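Local coordinates for protein endo-1,3-beta-glucanase (PDB 3DGT) that is an endo-1,3-beta-glucanase that probably hydrolyses internal 1,3-beta-linkages of glucans, this chain being the glycosyl hydrolase family 16 catalytic domain of a longer protein, at residues 124-129 against 135-140; 146-151 against 185-190; 193-198 against 204-209. One frame throughout, in Å; residues are numbered along the deposited sequence.

Contact 1: 124-129 against 135-140; sequences WMLGAP and QNWPGV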
ATOM      1  N   TRP A 124      -1.360   0.610   0.050  1.00 10.82           N
ATOM      2  CA  TRP A 124      -2.366   0.283  -0.948  1.00 11.26           C
ATOM      3  C   TRP A 124      -3.789   0.330  -0.404  1.00 11.39           C
ATOM      4  O   TRP A 124      -4.015   0.570   0.791  1.00 11.20           O
ATOM      5  CB  TRP A 124      -2.024  -1.064  -1.617  1.00 11.37           C
ATOM      6  CG  TRP A 124      -1.860  -2.242  -0.679  1.00 10.95           C
ATOM      7  CD1 TRP A 124      -0.886  -2.422   0.263  1.00 10.96           C
ATOM      8  CD2 TRP A 124      -2.684  -3.409  -0.630  1.00 10.24           C
ATOM      9  NE1 TRP A 124      -1.068  -3.621   0.918  1.00 11.66           N
ATOM     10  CE2 TRP A 124      -2.154  -4.258   0.373  1.00 10.82           C
ATOM     11  CE3 TRP A 124      -3.820  -3.822  -1.342  1.00 11.27           C
ATOM     12  CZ2 TRP A 124      -2.736  -5.499   0.692  1.00 12.09           C
ATOM     13  CZ3 TRP A 124      -4.388  -5.058  -1.035  1.00 11.65           C
ATOM     14  CH2 TRP A 124      -3.849  -5.878  -0.023  1.00 12.04           C
ATOM     15  N   MET A 125      -4.744   0.138  -1.305  1.00 11.12           N
ATOM     16  CA  MET A 125      -6.163   0.216  -0.967  1.00 11.81           C
ATOM     17  C   MET A 125      -6.884  -0.971  -1.558  1.00 11.57           C
ATOM     18  O   MET A 125      -6.568  -1.398  -2.670  1.00 12.18           O
ATOM     19  CB  MET A 125      -6.786   1.487  -1.536  1.00 11.41           C
ATOM     20  CG  MET A 125      -6.225   2.780  -0.963  1.00 12.26           C
ATOM     21  SD  MET A 125      -6.730   4.242  -1.913  1.00 13.53           S
ATOM     22  CE  MET A 125      -8.499   4.353  -1.608  1.00 14.55           C
ATOM     23  N   LEU A 126      -7.874  -1.473  -0.826  1.00 12.06           N
ATOM     24  CA  LEU A 126      -8.695  -2.581  -1.285  1.00 12.60           C
ATOM     25  C   LEU A 126     -10.172  -2.232  -1.106  1.00 12.34           C
ATOM     26  O   LEU A 126     -10.548  -1.595  -0.121  1.00 12.04           O
ATOM     27  CB  LEU A 126      -8.304  -3.838  -0.498  1.00 13.38           C
ATOM     28  CG  LEU A 126      -8.601  -5.244  -0.996  1.00 14.44           C
ATOM     29  CD1 LEU A 126      -8.308  -5.423  -2.489  1.00 14.24           C
ATOM     30  CD2 LEU A 126      -7.780  -6.211  -0.158  1.00 13.89           C
ATOM     31  N   GLY A 127     -10.999  -2.596  -2.083  1.00 11.58           N
ATOM     32  CA  GLY A 127     -12.426  -2.273  -2.011  1.00 12.15           C
ATOM     33  C   GLY A 127     -13.085  -2.848  -0.774  1.00 12.16           C
ATOM     34  O   GLY A 127     -12.828  -3.994  -0.401  1.00 12.52           O
ATOM     35  N   ALA A 128     -13.959  -2.055  -0.156  1.00 12.25           N
ATOM     36  CA  ALA A 128     -14.617  -2.447   1.094  1.00 12.35           C
ATOM     37  C   ALA A 128     -15.271  -3.846   1.074  1.00 12.38           C
ATOM     38  O   ALA A 128     -15.163  -4.569   2.072  1.00 13.14           O
ATOM     39  CB  ALA A 128     -15.625  -1.380   1.522  1.00 12.11           C
ATOM     40  N   PRO A 129     -15.958  -4.230  -0.030  1.00 12.45           N
ATOM     41  CA  PRO A 129     -16.558  -5.578  -0.012  1.00 11.85           C
ATOM     42  C   PRO A 129     -15.591  -6.745   0.154  1.00 12.35           C
ATOM     43  O   PRO A 129     -16.045  -7.861   0.422  1.00 12.41           O
ATOM     44  CB  PRO A 129     -17.299  -5.657  -1.356  1.00 12.08           C
ATOM     45  CG  PRO A 129     -17.601  -4.200  -1.681  1.00 11.98           C
ATOM     46  CD  PRO A 129     -16.338  -3.493  -1.251  1.00 12.21           C
ATOM     47  N   GLN A 135     -12.693 -13.149  -1.215  1.00 13.41           N
ATOM     48  CA  GLN A 135     -12.806 -14.045  -2.372  1.00 13.89           C
ATOM     49  C   GLN A 135     -13.210 -13.331  -3.653  1.00 13.72           C
ATOM     50  O   GLN A 135     -13.587 -13.977  -4.641  1.00 14.16           O
ATOM     51  CB  GLN A 135     -13.814 -15.160  -2.076  1.00 13.80           C
ATOM     52  CG  GLN A 135     -13.488 -15.992  -0.830  1.00 15.31           C
ATOM     53  CD  GLN A 135     -12.268 -16.888  -0.992  1.00 15.54           C
ATOM     54  OE1 GLN A 135     -11.734 -17.065  -2.092  1.00 15.60           O
ATOM     55  NE2 GLN A 135     -11.816 -17.465   0.120  1.00 19.03           N
ATOM     56  N   ASN A 136     -13.130 -12.001  -3.637  1.00 13.17           N
ATOM     57  CA  ASN A 136     -13.622 -11.184  -4.752  1.00 13.09           C
ATOM     58  C   ASN A 136     -12.550 -10.309  -5.409  1.00 13.07           C
ATOM     59  O   ASN A 136     -12.857  -9.260  -5.974  1.00 13.94           O
ATOM     60  CB  ASN A 136     -14.852 -10.359  -4.329  1.00 13.21           C
ATOM     61  CG  ASN A 136     -14.651  -9.618  -3.007  1.00 13.05           C
ATOM     62  OD1 ASN A 136     -13.556  -9.578  -2.462  1.00 11.97           O
ATOM     63  ND2 ASN A 136     -15.727  -9.028  -2.489  1.00 14.13           N
ATOM     64  N   TRP A 137     -11.299 -10.765  -5.358  1.00 12.92           N
ATOM     65  CA  TRP A 137     -10.191 -10.131  -6.079  1.00 12.99           C
ATOM     66  C   TRP A 137     -10.085 -10.710  -7.494  1.00 13.01           C
ATOM     67  O   TRP A 137     -10.190 -11.923  -7.659  1.00 12.93           O
ATOM     68  CB  TRP A 137      -8.873 -10.378  -5.331  1.00 13.55           C
ATOM     69  CG  TRP A 137      -7.719  -9.544  -5.832  1.00 13.37           C
ATOM     70  CD1 TRP A 137      -7.303  -8.339  -5.330  1.00 13.74           C
ATOM     71  CD2 TRP A 137      -6.848  -9.839  -6.939  1.00 13.62           C
ATOM     72  NE1 TRP A 137      -6.232  -7.869  -6.051  1.00 13.89           N
ATOM     73  CE2 TRP A 137      -5.933  -8.766  -7.044  1.00 13.66           C
ATOM     74  CE3 TRP A 137      -6.751 -10.903  -7.849  1.00 13.15           C
ATOM     75  CZ2 TRP A 137      -4.927  -8.732  -8.020  1.00 13.38           C
ATOM     76  CZ3 TRP A 137      -5.758 -10.864  -8.816  1.00 13.73           C
ATOM     77  CH2 TRP A 137      -4.864  -9.782  -8.896  1.00 13.96           C
ATOM     78  N   PRO A 138      -9.815  -9.865  -8.515  1.00 12.19           N
ATOM     79  CA  PRO A 138      -9.575  -8.420  -8.491  1.00 12.41           C
ATOM     80  C   PRO A 138     -10.812  -7.575  -8.743  1.00 12.03           C
ATOM     81  O   PRO A 138     -10.708  -6.354  -8.779  1.00 11.85           O
ATOM     82  CB  PRO A 138      -8.600  -8.244  -9.656  1.00 11.86           C
ATOM     83  CG  PRO A 138      -9.120  -9.228 -10.677  1.00 13.15           C
ATOM     84  CD  PRO A 138      -9.641 -10.403  -9.883  1.00 12.55           C
ATOM     85  N   GLY A 139     -11.973  -8.206  -8.907  1.00 11.95           N
ATOM     86  CA  GLY A 139     -13.173  -7.478  -9.325  1.00 11.99           C
ATOM     87  C   GLY A 139     -13.553  -6.356  -8.375  1.00 12.18           C
ATOM     88  O   GLY A 139     -14.107  -5.340  -8.785  1.00 12.78           O
ATOM     89  N   VAL A 140     -13.252  -6.545  -7.091  1.00 11.74           N
ATOM     90  CA  VAL A 140     -13.617  -5.585  -6.043  1.00 12.47           C
ATOM     91  C   VAL A 140     -12.791  -4.292  -6.100  1.00 12.18           C
ATOM     92  O   VAL A 140     -13.171  -3.274  -5.502  1.00 12.40           O
ATOM     93  CB  VAL A 140     -13.492  -6.257  -4.646  1.00 12.62           C
ATOM     94  CG1 VAL A 140     -12.024  -6.465  -4.263  1.00 12.91           C
ATOM     95  CG2 VAL A 140     -14.222  -5.461  -3.579  1.00 13.58           C
TER
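The side chain of Val-140 lies obliquely against the ring of Pro-129, its CG2 methyl 3.7 Å from Pro-129 CD. The other branch, CG1, turns to Leu-126, near the end of strand 119-127, 4.2 Å from its CD1. Leu-126 CD1 also reaches Trp-137, meeting the indole at its edge, near the ring plane, 4.2 Å from Trp-137 CD1, and the leucine runs roughly perpendicular to the tryptophan side chain. A cis peptide bond precedes Pro-138, whose CB sits 3.5 Å above the indole plane and over its centre. At the polar end of the ring, Trp-137 NE1 is hydrogen-bonded to Glu-142 OE1. Between the apolar pieces the backbones close up, with Gly-127 CA 3.7 Å from Val-140 O; a CB built on Gly-127 would point toward this carbonyl and run into it.

The one direct hydrogen bond runs from Asn-136 ND2 to Pro-129 O, 3.2 Å long and fairly straight at hydrogen (161°). The oxygen lies close to the amide plane of Asn-136, yet the donor stands above the carbonyl plane of Pro-129, 76° out of it. With a leucine in place of Asn-136 the N-H is gone, and the Pro-129 carbonyl would probably lose this tie to the loop.

The contact joins the end of strand 119-127 to the loop leading into strand 142-144. Backbone bonds pair Met-125 with Leu-143 and Leu-126 with Phe-237, placing this strand end between strands 142-144 and 236-244, and Gly-127 with Gly-141 continues the pairing into the loop.

Contact 2: 146-151 against 185-190; sequences MENVQG and TCQSGF. Unlike the reference sequence in segment 185-190: Gln-187 (reference His), Phe-190 (reference Leu).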
ATOM      1  N   MET A 146       1.816   2.598  -3.597  1.00 11.05           N
ATOM      2  CA  MET A 146       3.247   2.352  -3.628  1.00 11.19           C
ATOM      3  C   MET A 146       3.489   0.865  -3.418  1.00 11.30           C
ATOM      4  O   MET A 146       2.994   0.285  -2.449  1.00 11.82           O
ATOM      5  CB  MET A 146       3.966   3.164  -2.541  1.00 11.33           C
ATOM      6  CG  MET A 146       5.504   2.982  -2.475  1.00 11.51           C
ATOM      7  SD  MET A 146       6.137   1.386  -1.831  1.00 11.91           S
ATOM      8  CE  MET A 146       5.488   1.419  -0.163  1.00 11.27           C
ATOM      9  N   GLU A 147       4.231   0.253  -4.334  1.00 11.73           N
ATOM     10  CA  GLU A 147       4.855  -1.041  -4.097  1.00 11.44           C
ATOM     11  C   GLU A 147       6.303  -0.930  -4.524  1.00 11.17           C
ATOM     12  O   GLU A 147       6.650  -0.117  -5.384  1.00 10.74           O
ATOM     13  CB  GLU A 147       4.198  -2.159  -4.900  1.00 12.04           C
ATOM     14  CG  GLU A 147       2.816  -2.541  -4.445  1.00 12.65           C
ATOM     15  CD  GLU A 147       2.286  -3.687  -5.260  1.00 13.28           C
ATOM     16  OE1 GLU A 147       1.841  -3.434  -6.393  1.00 13.51           O
ATOM     17  OE2 GLU A 147       2.335  -4.841  -4.788  1.00 14.61           O
ATOM     18  N   ASN A 148       7.139  -1.763  -3.927  1.00 11.44           N
ATOM     19  CA  ASN A 148       8.544  -1.837  -4.281  1.00 11.19           C
ATOM     20  C   ASN A 148       9.061  -3.225  -3.964  1.00 11.04           C
ATOM     21  O   ASN A 148       8.533  -3.910  -3.081  1.00 11.37           O
ATOM     22  CB  ASN A 148       9.339  -0.785  -3.509  1.00 11.71           C
ATOM     23  CG  ASN A 148      10.840  -0.982  -3.631  1.00 11.63           C
ATOM     24  OD1 ASN A 148      11.472  -1.543  -2.734  1.00 12.59           O
ATOM     25  ND2 ASN A 148      11.420  -0.531  -4.752  1.00 10.63           N
ATOM     26  N   VAL A 149      10.104  -3.634  -4.675  1.00 11.01           N
ATOM     27  CA  VAL A 149      10.803  -4.871  -4.340  1.00 11.32           C
ATOM     28  C   VAL A 149      12.305  -4.681  -4.438  1.00 11.63           C
ATOM     29  O   VAL A 149      12.789  -3.804  -5.165  1.00 11.60           O
ATOM     30  CB  VAL A 149      10.365  -6.087  -5.223  1.00 11.93           C
ATOM     31  CG1 VAL A 149       8.914  -6.463  -4.964  1.00 12.42           C
ATOM     32  CG2 VAL A 149      10.603  -5.805  -6.722  1.00 12.43           C
ATOM     33  N   GLN A 150      13.030  -5.497  -3.670  1.00 11.31           N
ATOM     34  CA  GLN A 150      14.474  -5.689  -3.855  1.00 11.37           C
ATOM     35  C   GLN A 150      15.335  -4.473  -3.519  1.00 11.19           C
ATOM     36  O   GLN A 150      16.500  -4.411  -3.920  1.00 11.72           O
ATOM     37  CB  GLN A 150      14.797  -6.174  -5.290  1.00 11.10           C
ATOM     38  CG  GLN A 150      13.942  -7.336  -5.841  1.00 11.69           C
ATOM     39  CD  GLN A 150      13.942  -8.563  -4.954  1.00 12.94           C
ATOM     40  OE1 GLN A 150      13.423  -8.542  -3.836  1.00 12.20           O
ATOM     41  NE2 GLN A 150      14.519  -9.653  -5.457  1.00 13.28           N
ATOM     42  N   GLY A 151      14.780  -3.524  -2.768  1.00 11.29           N
ATOM     43  CA  GLY A 151      15.474  -2.272  -2.454  1.00 11.65           C
ATOM     44  C   GLY A 151      15.852  -1.446  -3.667  1.00 11.91           C
ATOM     45  O   GLY A 151      16.769  -0.612  -3.601  1.00 12.35           O
ATOM     46  N   THR A 185      16.905   8.625  -3.678  1.00 12.51           N
ATOM     47  CA  THR A 185      16.340   7.279  -3.819  1.00 12.82           C
ATOM     48  C   THR A 185      15.177   7.068  -2.868  1.00 12.43           C
ATOM     49  O   THR A 185      15.111   7.684  -1.808  1.00 12.45           O
ATOM     50  CB  THR A 185      17.357   6.149  -3.561  1.00 13.24           C
ATOM     51  OG1 THR A 185      17.671   6.087  -2.162  1.00 14.76           O
ATOM     52  CG2 THR A 185      18.610   6.336  -4.414  1.00 13.96           C
ATOM     53  N   CYS A 186      14.276   6.166  -3.241  1.00 12.38           N
ATOM     54  CA  CYS A 186      13.146   5.816  -2.394  1.00 12.12           C
ATOM     55  C   CYS A 186      13.583   5.268  -1.037  1.00 11.95           C
ATOM     56  O   CYS A 186      12.868   5.420  -0.041  1.00 11.70           O
ATOM     57  CB  CYS A 186      12.246   4.794  -3.098  1.00 12.30           C
ATOM     58  SG  CYS A 186      11.729   5.234  -4.782  1.00 13.18           S
ATOM     59  N   GLN A 187      14.755   4.636  -1.007  1.00 11.84           N
ATOM     60  CA  GLN A 187      15.296   3.997   0.198  1.00 11.55           C
ATOM     61  C   GLN A 187      15.983   4.977   1.142  1.00 11.84           C
ATOM     62  O   GLN A 187      16.103   4.717   2.351  1.00 12.31           O
ATOM     63  CB  GLN A 187      16.305   2.922  -0.206  1.00 11.98           C
ATOM     64  CG  GLN A 187      15.682   1.631  -0.713  1.00 10.97           C
ATOM     65  CD  GLN A 187      15.012   1.793  -2.068  1.00 11.82           C
ATOM     66  OE1 GLN A 187      15.431   2.612  -2.896  1.00 11.98           O
ATOM     67  NE2 GLN A 187      13.965   1.013  -2.301  1.00 10.62           N
ATOM     68  N   SER A 188      16.443   6.100   0.597  1.00 11.64           N
ATOM     69  CA  SER A 188      17.294   7.021   1.347  1.00 12.05           C
ATOM     70  C   SER A 188      16.579   7.856   2.406  1.00 12.14           C
ATOM     71  O   SER A 188      17.212   8.325   3.364  1.00 13.02           O
ATOM     72  CB  SER A 188      18.028   7.952   0.385  1.00 12.05           C
ATOM     73  OG  SER A 188      17.153   8.883  -0.225  1.00 13.06           O
ATOM     74  N   GLY A 189      15.275   8.052   2.229  1.00 11.71           N
ATOM     75  CA  GLY A 189      14.517   8.955   3.093  1.00 11.47           C
ATOM     76  C   GLY A 189      13.076   9.037   2.646  1.00 11.20           C
ATOM     77  O   GLY A 189      12.598   8.195   1.874  1.00 11.34           O
ATOM     78  N   PHE A 190      12.384  10.061   3.139  1.00 10.86           N
ATOM     79  CA  PHE A 190      10.957  10.206   2.885  1.00 10.43           C
ATOM     80  C   PHE A 190      10.636  10.614   1.460  1.00 11.02           C
ATOM     81  O   PHE A 190      11.332  11.427   0.859  1.00 11.90           O
ATOM     82  CB  PHE A 190      10.340  11.215   3.853  1.00 10.67           C
ATOM     83  CG  PHE A 190      10.305  10.744   5.274  1.00 11.39           C
ATOM     84  CD1 PHE A 190       9.498   9.676   5.650  1.00 10.59           C
ATOM     85  CD2 PHE A 190      11.060  11.385   6.245  1.00 11.41           C
ATOM     86  CE1 PHE A 190       9.460   9.241   6.975  1.00 11.82           C
ATOM     87  CE2 PHE A 190      11.020  10.965   7.577  1.00 11.98           C
ATOM     88  CZ  PHE A 190      10.221   9.885   7.937  1.00 12.05           C
TER
HETATM   89  O   HOH W   1      13.252  -0.896  -0.020  1.00 11.55           O
HETATM   90  O   HOH W   2      17.948   2.059  -3.874  1.00 13.82           O
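Asn-148, past strand 146-147, directs its side chain at Gln-187, which approaches from the opposite direction, amide planes 46° apart. Asn-148 OD1 and Gln-187 NE2 are 3.6 Å apart, too far for a direct bond; a water spans them, accepting from Gln-187 NE2 at 3.1 Å and donating weakly to Asn-148 OD1. Stronger partners lie elsewhere, Lys-154 O for Asn-148 ND2 and Leu-152 O for Gln-187 NE2. The side chains of Val-149 and Gln-150 leave the backbone away from the loop. Positive phi at Gln-150 and Gly-151 turns the Gly-151 carbonyl up to the Gln-187 amide, Gly-151 O 3.3 Å from Gln-187 CD. Bent at chi2 (70°), the glutamine sets its amide there, but Gly-151 O and Gln-187 NE2 meet at too poor an angle for a hydrogen bond. A second water connects them, donating to Gly-151 O at 2.9 Å and to Gln-187 OE1 at 2.8 Å. Hydrogen-bonded links across this buried contact run through water, while the Gly-151 carbonyl packs directly on the amide. Cys-186, disulfide-bonded to Cys-181, precedes Gln-187 in the loop before strand 191-198. Backbone bonds tie Asn-148 and Gln-150 to strand 119-127, while Val-149 and Gln-150 pack on helix 247-250.

Contact 3: 193-198 against 204-209; sequences YTMEWD and EAIRFS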
ATOM      1  N   TYR A 193       3.665   9.493  -1.541  1.00 11.49           N
ATOM      2  CA  TYR A 193       2.999   8.640  -2.526  1.00 10.90           C
ATOM      3  C   TYR A 193       1.516   8.916  -2.452  1.00 10.95           C
ATOM      4  O   TYR A 193       0.917   8.796  -1.387  1.00 10.45           O
ATOM      5  CB  TYR A 193       3.301   7.163  -2.225  1.00 10.92           C
ATOM      6  CG  TYR A 193       4.787   6.877  -2.230  1.00 11.04           C
ATOM      7  CD1 TYR A 193       5.546   7.017  -1.071  1.00  9.79           C
ATOM      8  CD2 TYR A 193       5.438   6.489  -3.396  1.00 10.57           C
ATOM      9  CE1 TYR A 193       6.908   6.791  -1.078  1.00 10.64           C
ATOM     10  CE2 TYR A 193       6.799   6.263  -3.413  1.00 12.19           C
ATOM     11  CZ  TYR A 193       7.521   6.400  -2.253  1.00 11.10           C
ATOM     12  OH  TYR A 193       8.870   6.156  -2.296  1.00 12.38           O
ATOM     13  N   THR A 194       0.927   9.283  -3.587  1.00 11.03           N
ATOM     14  CA  THR A 194      -0.429   9.838  -3.597  1.00 11.62           C
ATOM     15  C   THR A 194      -1.288   9.226  -4.691  1.00 11.79           C
ATOM     16  O   THR A 194      -0.829   9.010  -5.817  1.00 11.92           O
ATOM     17  CB  THR A 194      -0.383  11.372  -3.820  1.00 11.97           C
ATOM     18  OG1 THR A 194       0.547  11.958  -2.903  1.00 13.03           O
ATOM     19  CG2 THR A 194      -1.755  12.017  -3.616  1.00 12.38           C
ATOM     20  N   MET A 195      -2.536   8.950  -4.339  1.00 11.53           N
ATOM     21  CA  MET A 195      -3.550   8.525  -5.286  1.00 11.82           C
ATOM     22  C   MET A 195      -4.637   9.590  -5.270  1.00 11.96           C
ATOM     23  O   MET A 195      -5.188   9.888  -4.209  1.00 12.60           O
ATOM     24  CB  MET A 195      -4.107   7.170  -4.846  1.00 12.05           C
ATOM     25  CG  MET A 195      -5.103   6.502  -5.799  1.00 12.77           C
ATOM     26  SD  MET A 195      -6.747   7.270  -5.850  1.00 13.28           S
ATOM     27  CE  MET A 195      -7.265   7.157  -4.147  1.00 15.21           C
ATOM     28  N   GLU A 196      -4.905  10.191  -6.433  1.00 11.85           N
ATOM     29  CA  GLU A 196      -6.055  11.071  -6.584  1.00 12.32           C
ATOM     30  C   GLU A 196      -7.143  10.376  -7.400  1.00 12.38           C
ATOM     31  O   GLU A 196      -6.907   9.911  -8.516  1.00 12.56           O
ATOM     32  CB  GLU A 196      -5.684  12.421  -7.207  1.00 12.80           C
ATOM     33  CG  GLU A 196      -6.911  13.310  -7.437  1.00 14.70           C
ATOM     34  CD  GLU A 196      -6.580  14.639  -8.066  1.00 17.73           C
ATOM     35  OE1 GLU A 196      -5.999  15.497  -7.383  1.00 20.04           O
ATOM     36  OE2 GLU A 196      -6.929  14.838  -9.239  1.00 20.95           O
ATOM     37  N   TRP A 197      -8.327  10.312  -6.803  1.00 12.56           N
ATOM     38  CA  TRP A 197      -9.488   9.668  -7.379  1.00 12.71           C
ATOM     39  C   TRP A 197     -10.421  10.806  -7.772  1.00 12.73           C
ATOM     40  O   TRP A 197     -10.975  11.503  -6.909  1.00 12.96           O
ATOM     41  CB  TRP A 197     -10.092   8.785  -6.298  1.00 12.71           C
ATOM     42  CG  TRP A 197     -11.306   7.948  -6.620  1.00 12.58           C
ATOM     43  CD1 TRP A 197     -12.084   7.955  -7.752  1.00 13.75           C
ATOM     44  CD2 TRP A 197     -11.910   7.021  -5.721  1.00 13.39           C
ATOM     45  NE1 TRP A 197     -13.122   7.047  -7.611  1.00 13.95           N
ATOM     46  CE2 TRP A 197     -13.033   6.471  -6.368  1.00 13.42           C
ATOM     47  CE3 TRP A 197     -11.590   6.588  -4.424  1.00 13.19           C
ATOM     48  CZ2 TRP A 197     -13.846   5.513  -5.757  1.00 13.37           C
ATOM     49  CZ3 TRP A 197     -12.398   5.645  -3.815  1.00 13.43           C
ATOM     50  CH2 TRP A 197     -13.507   5.112  -4.485  1.00 13.59           C
ATOM     51  N   ASP A 198     -10.555  11.005  -9.081  1.00 12.98           N
ATOM     52  CA  ASP A 198     -11.210  12.174  -9.656  1.00 13.72           C
ATOM     53  C   ASP A 198     -12.559  11.795 -10.266  1.00 13.82           C
ATOM     54  O   ASP A 198     -12.624  11.192 -11.343  1.00 14.24           O
ATOM     55  CB  ASP A 198     -10.281  12.790 -10.709  1.00 13.86           C
ATOM     56  CG  ASP A 198     -10.771  14.116 -11.235  1.00 15.51           C
ATOM     57  OD1 ASP A 198     -11.924  14.487 -10.931  1.00 16.20           O
ATOM     58  OD2 ASP A 198      -9.997  14.790 -11.957  1.00 17.71           O
ATOM     59  N   GLU A 204     -14.115   9.239 -15.582  1.00 13.67           N
ATOM     60  CA  GLU A 204     -13.510   9.317 -14.255  1.00 13.08           C
ATOM     61  C   GLU A 204     -12.072   8.830 -14.337  1.00 13.57           C
ATOM     62  O   GLU A 204     -11.739   8.003 -15.187  1.00 13.01           O
ATOM     63  CB  GLU A 204     -14.310   8.489 -13.247  1.00 13.65           C
ATOM     64  CG  GLU A 204     -15.663   9.099 -12.900  1.00 13.27           C
ATOM     65  CD  GLU A 204     -16.373   8.365 -11.772  1.00 14.02           C
ATOM     66  OE1 GLU A 204     -16.056   7.184 -11.527  1.00 16.06           O
ATOM     67  OE2 GLU A 204     -17.269   8.962 -11.137  1.00 15.88           O
ATOM     68  N   ALA A 205     -11.223   9.364 -13.470  1.00 13.32           N
ATOM     69  CA  ALA A 205      -9.802   9.033 -13.521  1.00 13.68           C
ATOM     70  C   ALA A 205      -9.216   8.823 -12.146  1.00 14.00           C
ATOM     71  O   ALA A 205      -9.667   9.409 -11.161  1.00 14.01           O
ATOM     72  CB  ALA A 205      -9.027  10.123 -14.250  1.00 14.26           C
ATOM     73  N   ILE A 206      -8.202   7.974 -12.106  1.00 14.06           N
ATOM     74  CA  ILE A 206      -7.390   7.774 -10.914  1.00 14.99           C
ATOM     75  C   ILE A 206      -5.939   8.079 -11.307  1.00 14.69           C
ATOM     76  O   ILE A 206      -5.438   7.561 -12.313  1.00 15.02           O
ATOM     77  CB  ILE A 206      -7.594   6.354 -10.335  1.00 15.06           C
ATOM     78  CG1 ILE A 206      -9.013   6.272  -9.739  1.00 15.92           C
ATOM     79  CG2 ILE A 206      -6.499   6.007  -9.300  1.00 16.46           C
ATOM     80  CD1 ILE A 206      -9.484   4.868  -9.364  1.00 16.10           C
ATOM     81  N   ARG A 207      -5.284   8.967 -10.556  1.00 14.64           N
ATOM     82  CA  ARG A 207      -3.905   9.346 -10.868  1.00 15.66           C
ATOM     83  C   ARG A 207      -2.988   9.037  -9.707  1.00 13.62           C
ATOM     84  O   ARG A 207      -3.272   9.414  -8.571  1.00 13.96           O
ATOM     85  CB  ARG A 207      -3.763  10.826 -11.274  1.00 15.64           C
ATOM     86  CG  ARG A 207      -4.403  11.853 -10.360  1.00 19.71           C
ATOM     87  CD  ARG A 207      -4.543  13.216 -11.050  1.00 19.45           C
ATOM     88  NE  ARG A 207      -5.258  13.093 -12.315  1.00 22.20           N
ATOM     89  CZ  ARG A 207      -6.515  13.480 -12.535  1.00 21.10           C
ATOM     90  NH1 ARG A 207      -7.231  14.072 -11.589  1.00 22.80           N
ATOM     91  NH2 ARG A 207      -7.051  13.280 -13.724  1.00 22.16           N
ATOM     92  N   PHE A 208      -1.899   8.333 -10.005  1.00 12.74           N
ATOM     93  CA  PHE A 208      -0.887   8.007  -9.005  1.00 11.85           C
ATOM     94  C   PHE A 208       0.336   8.881  -9.190  1.00 11.15           C
ATOM     95  O   PHE A 208       0.821   9.054 -10.323  1.00 11.64           O
ATOM     96  CB  PHE A 208      -0.453   6.552  -9.127  1.00 12.24           C
ATOM     97  CG  PHE A 208      -1.562   5.553  -8.914  1.00 11.97           C
ATOM     98  CD1 PHE A 208      -1.903   5.132  -7.629  1.00 11.05           C
ATOM     99  CD2 PHE A 208      -2.239   5.005  -9.997  1.00 13.73           C
ATOM    100  CE1 PHE A 208      -2.909   4.186  -7.447  1.00 12.10           C
ATOM    101  CE2 PHE A 208      -3.244   4.054  -9.814  1.00 12.83           C
ATOM    102  CZ  PHE A 208      -3.580   3.650  -8.540  1.00 12.08           C
ATOM    103  N   SER A 209       0.824   9.425  -8.076  1.00 10.84           N
ATOM    104  CA  SER A 209       1.990  10.308  -8.095  1.00 11.71           C
ATOM    105  C   SER A 209       2.996   9.983  -7.000  1.00 11.66           C
ATOM    106  O   SER A 209       2.662   9.356  -5.991  1.00 12.17           O
ATOM    107  CB  SER A 209       1.554  11.768  -7.995  1.00 11.87           C
ATOM    108  OG  SER A 209       0.763  12.000  -6.847  1.00 12.67           O
TER
HETATM  109  O   HOH W   3     -15.354   6.032  -9.229  1.00 15.88           O
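Glu-196 and Arg-207 run alongside each other in the same direction from a hydrogen-bonded pair of an antiparallel hairpin, their carboxylate and guanidinium planes 86° apart. The arginine has CG between its backbone N and carbonyl carbon (chi1 50°), which brings Arg-207 CG to 3.5 Å from Glu-196 CB; a bend at chi3 leaves the guanidinium edge facing two acids. NH1 serves both as a salt-bridge donor. Its bond to Asp-198 OD2 is 2.9 Å long and nearly straight (174°), reaching the oxygen on its anti side and staying in the guanidinium plane. The one to Glu-196 OE2 is modelled so short that its length is doubtful. Beyond these segments, Glu-196 OE1 has Arg-101 and Asp-198 OD1 has Ser-200, so each carboxylate is held through both oxygens.

On the other face the side chains are apolar. Met-195, bent at chi2 and chi3, crosses Phe-208 obliquely, with Met-195 CG 3.6 Å from Phe-208 CE1, and lays Met-195 SD 3.7 Å from Ile-206 CG2. Trp-197 and Ile-206 run alongside each other, Ile-206 CD1 over one indole face. A water in the indole plane accepts from Trp-197 NE1 and donates to Glu-204 OE1, which also receives Trp-228 NE1.

Six backbone hydrogen bonds fix the register, from Thr-194 opposite Ser-209 to Asp-198 opposite Ala-205. Strand 191-198 pairs on its other edge with strand 99-107, and 205-210 with 213-219. In this family 16 beta-sandwich Met-195 lies beside Val-102 of strand 99-107, Phe-208 touches Ala-157 of strand 155-160, and the Trp-197 ring meets that of Phe-236 of strand 236-244.

The three contacts follow one another along the chain, each closing before the next opens, all within the family 16 beta-sandwich. Centres of contacts 1 and 2 are about 25 Å apart, on opposite sides of the chain's centre, yet their strands 119-127 and 146-147 are neighbours. Contact 3, its centre about 17 Å from that of contact 1 and about 20 Å from that of contact 2, packs on Met-125 and Met-146, which lie in their segments without taking part in them: Met-125 SD is 3.7 Å from Met-195 CE, Met-146 CG 3.6 Å from Tyr-193 CD2. The hairpin's apolar side thus joins both strands in one core. About 13 Å away, the Tyr-193 side chain cannot ligate the magnesium ion.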